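Local coordinates for protein peptide methionine sulfoxide reductase MsrA (Treponema denticola ATCC 35405, PDB 5FA9) that probably repairs oxidised proteins, reducing both S and R epimers of methionine sulfoxide back to methionine through fused MsrA and MsrB domains, at residues B[226-238]-B[275-288]. The protein carries 2 engineered substitutions. Sequence-based numbering, arbitrary orientation.
Sequences YDAGCGWPSFTKA and GPADAGGLRYSING. Engineered in segment 275-288: Ser285 (natural residue Cys).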
# COMPACT_ATOMS: atom_id res chain seq x y z
N TYR B 226 -0.50 16.97 16.87
CA TYR B 226 -1.58 17.79 16.32
C TYR B 226 -2.60 18.16 17.40
O TYR B 226 -2.59 17.59 18.49
CB TYR B 226 -2.27 17.06 15.17
CG TYR B 226 -3.23 15.98 15.60
CD1 TYR B 226 -2.76 14.74 16.03
CD2 TYR B 226 -4.60 16.18 15.57
CE1 TYR B 226 -3.64 13.75 16.43
CE2 TYR B 226 -5.48 15.20 15.97
CZ TYR B 226 -4.99 13.98 16.39
OH TYR B 226 -5.87 13.00 16.79
N ASP B 227 -3.47 19.10 17.09
CA ASP B 227 -4.48 19.56 18.04
C ASP B 227 -5.78 18.78 17.87
O ASP B 227 -6.53 19.00 16.91
CB ASP B 227 -4.74 21.06 17.86
CG ASP B 227 -5.42 21.68 19.07
OD1 ASP B 227 -6.23 21.00 19.73
OD2 ASP B 227 -5.15 22.87 19.36
N ALA B 228 -6.05 17.88 18.80
CA ALA B 228 -7.28 17.09 18.78
C ALA B 228 -8.42 17.85 19.46
O ALA B 228 -9.59 17.50 19.30
CB ALA B 228 -7.07 15.75 19.45
N GLY B 229 -8.06 18.89 20.20
CA GLY B 229 -9.05 19.73 20.87
C GLY B 229 -9.65 19.09 22.11
O GLY B 229 -10.66 19.57 22.62
N CYS B 230 -9.04 18.01 22.59
CA CYS B 230 -9.56 17.30 23.74
C CYS B 230 -8.82 17.66 25.03
O CYS B 230 -9.12 17.13 26.10
CB CYS B 230 -9.49 15.79 23.51
SG CYS B 230 -10.52 15.20 22.14
N GLY B 231 -7.85 18.56 24.92
CA GLY B 231 -7.15 19.07 26.09
C GLY B 231 -5.87 18.34 26.45
O GLY B 231 -5.19 18.71 27.41
N TRP B 232 -5.53 17.30 25.70
CA TRP B 232 -4.30 16.56 25.94
C TRP B 232 -3.40 16.56 24.71
O TRP B 232 -3.89 16.63 23.58
CB TRP B 232 -4.60 15.11 26.35
CG TRP B 232 -5.34 14.99 27.65
CD1 TRP B 232 -4.82 15.16 28.90
CD2 TRP B 232 -6.71 14.63 27.82
NE1 TRP B 232 -5.79 14.95 29.84
CE2 TRP B 232 -6.96 14.63 29.21
CE3 TRP B 232 -7.76 14.33 26.95
CZ2 TRP B 232 -8.22 14.33 29.74
CZ3 TRP B 232 -9.00 14.03 27.47
CH2 TRP B 232 -9.22 14.03 28.86
N PRO B 233 -2.08 16.49 24.92
CA PRO B 233 -1.12 16.29 23.83
C PRO B 233 -1.49 15.07 22.99
O PRO B 233 -1.59 13.97 23.52
CB PRO B 233 0.20 16.08 24.56
CG PRO B 233 0.05 16.85 25.82
CD PRO B 233 -1.40 16.73 26.21
N SER B 234 -1.69 15.27 21.69
CA SER B 234 -2.15 14.20 20.82
C SER B 234 -1.18 13.94 19.68
O SER B 234 -0.65 14.87 19.07
CB SER B 234 -3.54 14.53 20.26
OG SER B 234 -4.47 14.73 21.31
N PHE B 235 -0.95 12.66 19.39
CA PHE B 235 -0.01 12.26 18.34
C PHE B 235 -0.66 11.24 17.41
O PHE B 235 -1.57 10.52 17.80
CB PHE B 235 1.27 11.69 18.95
CG PHE B 235 1.97 12.64 19.88
CD1 PHE B 235 1.66 12.67 21.23
CD2 PHE B 235 2.95 13.50 19.41
CE1 PHE B 235 2.31 13.54 22.09
CE2 PHE B 235 3.59 14.38 20.26
CZ PHE B 235 3.27 14.39 21.61
N THR B 236 -0.17 11.19 16.17
CA THR B 236 -0.72 10.28 15.17
C THR B 236 -0.02 8.93 15.19
O THR B 236 -0.54 7.94 14.68
CB THR B 236 -0.63 10.88 13.76
OG1 THR B 236 0.75 11.03 13.39
CG2 THR B 236 -1.31 12.23 13.71
N LYS B 237 1.18 8.90 15.78
CA LYS B 237 1.96 7.67 15.87
C LYS B 237 3.08 7.81 16.90
O LYS B 237 3.36 8.90 17.38
CB LYS B 237 2.55 7.30 14.51
CG LYS B 237 3.72 8.18 14.09
CD LYS B 237 4.20 7.82 12.69
CE LYS B 237 4.74 6.40 12.64
NZ LYS B 237 5.93 6.22 13.52
N ALA B 238 3.71 6.68 17.23
CA ALA B 238 4.88 6.69 18.09
C ALA B 238 6.12 7.03 17.27
O ALA B 238 6.11 6.90 16.04
CB ALA B 238 5.05 5.35 18.78
N GLY B 275 -8.39 9.47 15.11
CA GLY B 275 -7.36 10.38 14.66
C GLY B 275 -7.53 10.76 13.20
O GLY B 275 -8.41 10.23 12.52
N PRO B 276 -6.69 11.69 12.71
CA PRO B 276 -6.73 12.11 11.30
C PRO B 276 -6.47 10.93 10.37
O PRO B 276 -5.43 10.28 10.47
CB PRO B 276 -5.62 13.16 11.21
CG PRO B 276 -4.72 12.86 12.36
CD PRO B 276 -5.61 12.36 13.45
N ALA B 277 -7.41 10.68 9.47
CA ALA B 277 -7.39 9.48 8.64
C ALA B 277 -6.21 9.42 7.68
O ALA B 277 -5.71 8.34 7.37
CB ALA B 277 -8.69 9.36 7.87
N ASP B 278 -5.76 10.58 7.20
CA ASP B 278 -4.65 10.63 6.25
C ASP B 278 -3.33 10.30 6.93
O ASP B 278 -2.35 9.94 6.27
CB ASP B 278 -4.58 12.00 5.57
CG ASP B 278 -4.55 13.15 6.56
OD1 ASP B 278 -4.36 12.91 7.77
OD2 ASP B 278 -4.71 14.31 6.11
N ALA B 279 -3.30 10.41 8.25
CA ALA B 279 -2.10 10.12 9.03
C ALA B 279 -2.15 8.71 9.61
O ALA B 279 -1.22 8.27 10.29
CB ALA B 279 -1.91 11.14 10.13
N GLY B 280 -3.24 8.00 9.33
CA GLY B 280 -3.41 6.64 9.81
C GLY B 280 -4.66 6.45 10.64
O GLY B 280 -5.07 5.31 10.90
N GLY B 281 -5.27 7.55 11.06
CA GLY B 281 -6.52 7.49 11.80
C GLY B 281 -6.35 7.19 13.27
O GLY B 281 -7.33 6.92 13.97
N LEU B 282 -5.11 7.23 13.75
CA LEU B 282 -4.83 6.96 15.15
C LEU B 282 -4.66 8.24 15.95
O LEU B 282 -3.99 9.18 15.51
CB LEU B 282 -3.58 6.09 15.29
CG LEU B 282 -3.62 4.71 14.65
CD1 LEU B 282 -2.22 4.12 14.55
CD2 LEU B 282 -4.54 3.78 15.43
N ARG B 283 -5.26 8.29 17.13
CA ARG B 283 -5.07 9.40 18.05
C ARG B 283 -4.46 8.93 19.36
O ARG B 283 -5.13 8.31 20.18
CB ARG B 283 -6.40 10.12 18.32
CG ARG B 283 -6.29 11.22 19.38
CD ARG B 283 -7.57 12.04 19.47
NE ARG B 283 -8.71 11.24 19.91
CZ ARG B 283 -9.22 11.28 21.13
NH1 ARG B 283 -8.69 12.08 22.05
NH2 ARG B 283 -10.26 10.52 21.45
N TYR B 284 -3.18 9.23 19.55
CA TYR B 284 -2.50 8.91 20.79
C TYR B 284 -2.68 10.04 21.80
O TYR B 284 -2.02 11.07 21.70
CB TYR B 284 -1.01 8.65 20.55
CG TYR B 284 -0.72 7.33 19.86
CD1 TYR B 284 -0.82 7.22 18.48
CD2 TYR B 284 -0.34 6.21 20.58
CE1 TYR B 284 -0.55 6.02 17.84
CE2 TYR B 284 -0.07 5.01 19.95
CZ TYR B 284 -0.18 4.92 18.58
OH TYR B 284 0.09 3.73 17.95
N SER B 285 -3.58 9.84 22.75
CA SER B 285 -3.83 10.84 23.78
C SER B 285 -2.90 10.60 24.96
O SER B 285 -3.05 9.62 25.69
CB SER B 285 -5.29 10.80 24.23
OG SER B 285 -5.63 11.96 24.97
N ILE B 286 -1.94 11.49 25.14
CA ILE B 286 -0.88 11.30 26.13
C ILE B 286 -0.83 12.45 27.12
O ILE B 286 -0.88 13.62 26.74
CB ILE B 286 0.50 11.16 25.45
CG1 ILE B 286 0.45 10.09 24.36
CG2 ILE B 286 1.57 10.83 26.48
CD1 ILE B 286 0.12 8.70 24.86
N ASN B 287 -0.74 12.12 28.41
CA ASN B 287 -0.57 13.13 29.45
C ASN B 287 0.76 13.85 29.30
O ASN B 287 1.81 13.21 29.19
CB ASN B 287 -0.68 12.50 30.84
CG ASN B 287 -2.02 11.83 31.08
OD1 ASN B 287 -3.01 12.49 31.39
ND2 ASN B 287 -2.06 10.51 30.93
N GLY B 288 0.72 15.18 29.30
CA GLY B 288 1.92 15.98 29.22
C GLY B 288 2.86 15.75 30.39
O GLY B 288 4.08 15.85 30.25
O HOH W 1 -6.53 13.88 22.73
O HOH W 2 1.15 8.83 11.62
O HOH W 3 -2.15 7.53 12.70
O HOH W 4 2.28 4.16 16.04
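Phe235 and Tyr284 face each other as an antiparallel hydrogen-bonded pair: Tyr284 N donates to Phe235 O at 2.7 Å, in the carbonyl plane, and Phe235 N returns a more tilted bond to Tyr284 O at 3.0 Å. A third, nearly straight bond runs from Ile286 N to Pro233 O (170° at the hydrogen). Between these bonded positions lies the non-hydrogen-bonded pair Ser234 and Ser285, the latter engineered from the natural cysteine of this MsrB domain.

On the face of the sheet that carries both aromatic rings, Phe235 CB and Tyr284 CB are 4.1 Å apart. The Tyr284 ring has Phe235 O at its edge, in plane, and reaches Lys237 CA, 3.6 Å from Tyr284 CE1. On the face bearing the two serines, a trans first torsion (chi1 -165°) swings Ser285 OG away from its own backbone N and to within 3.6 Å of Trp232 CB. One water there bridges Ser234 OG and Ser285 OG and accepts from Arg283 NH1 in the guanidinium plane. The aliphatic part of Arg283 runs past the Tyr226 hydroxyl, and the bend at its chi3 turns the charged end toward Cys230 SG; a salt bridge to Asp274 holds that end.

Farther along, Pro276 CG sits over the Tyr226 ring, 4.2 Å from its centroid and 12° off the normal, a CH-pi contact. Thr236 CG2 packs against both Pro276 CG and Ala279 CB, and two waters join Thr236 OG1 and O to Ala279 O. Thr236 also borders a bound dithiothreitol.

The Tyr284 hydroxyl is hydrogen-bonded to that of Tyr246, Phe220 stacks on Phe235, and Leu291 of strand 291-295 touches Phe235 and Ile286. Within the antiparallel sheet of the MsrB domain, strand 234-235 lies between strands 225-226 and 283-286, and strand 267-272 flanks 283-286 on its other edge.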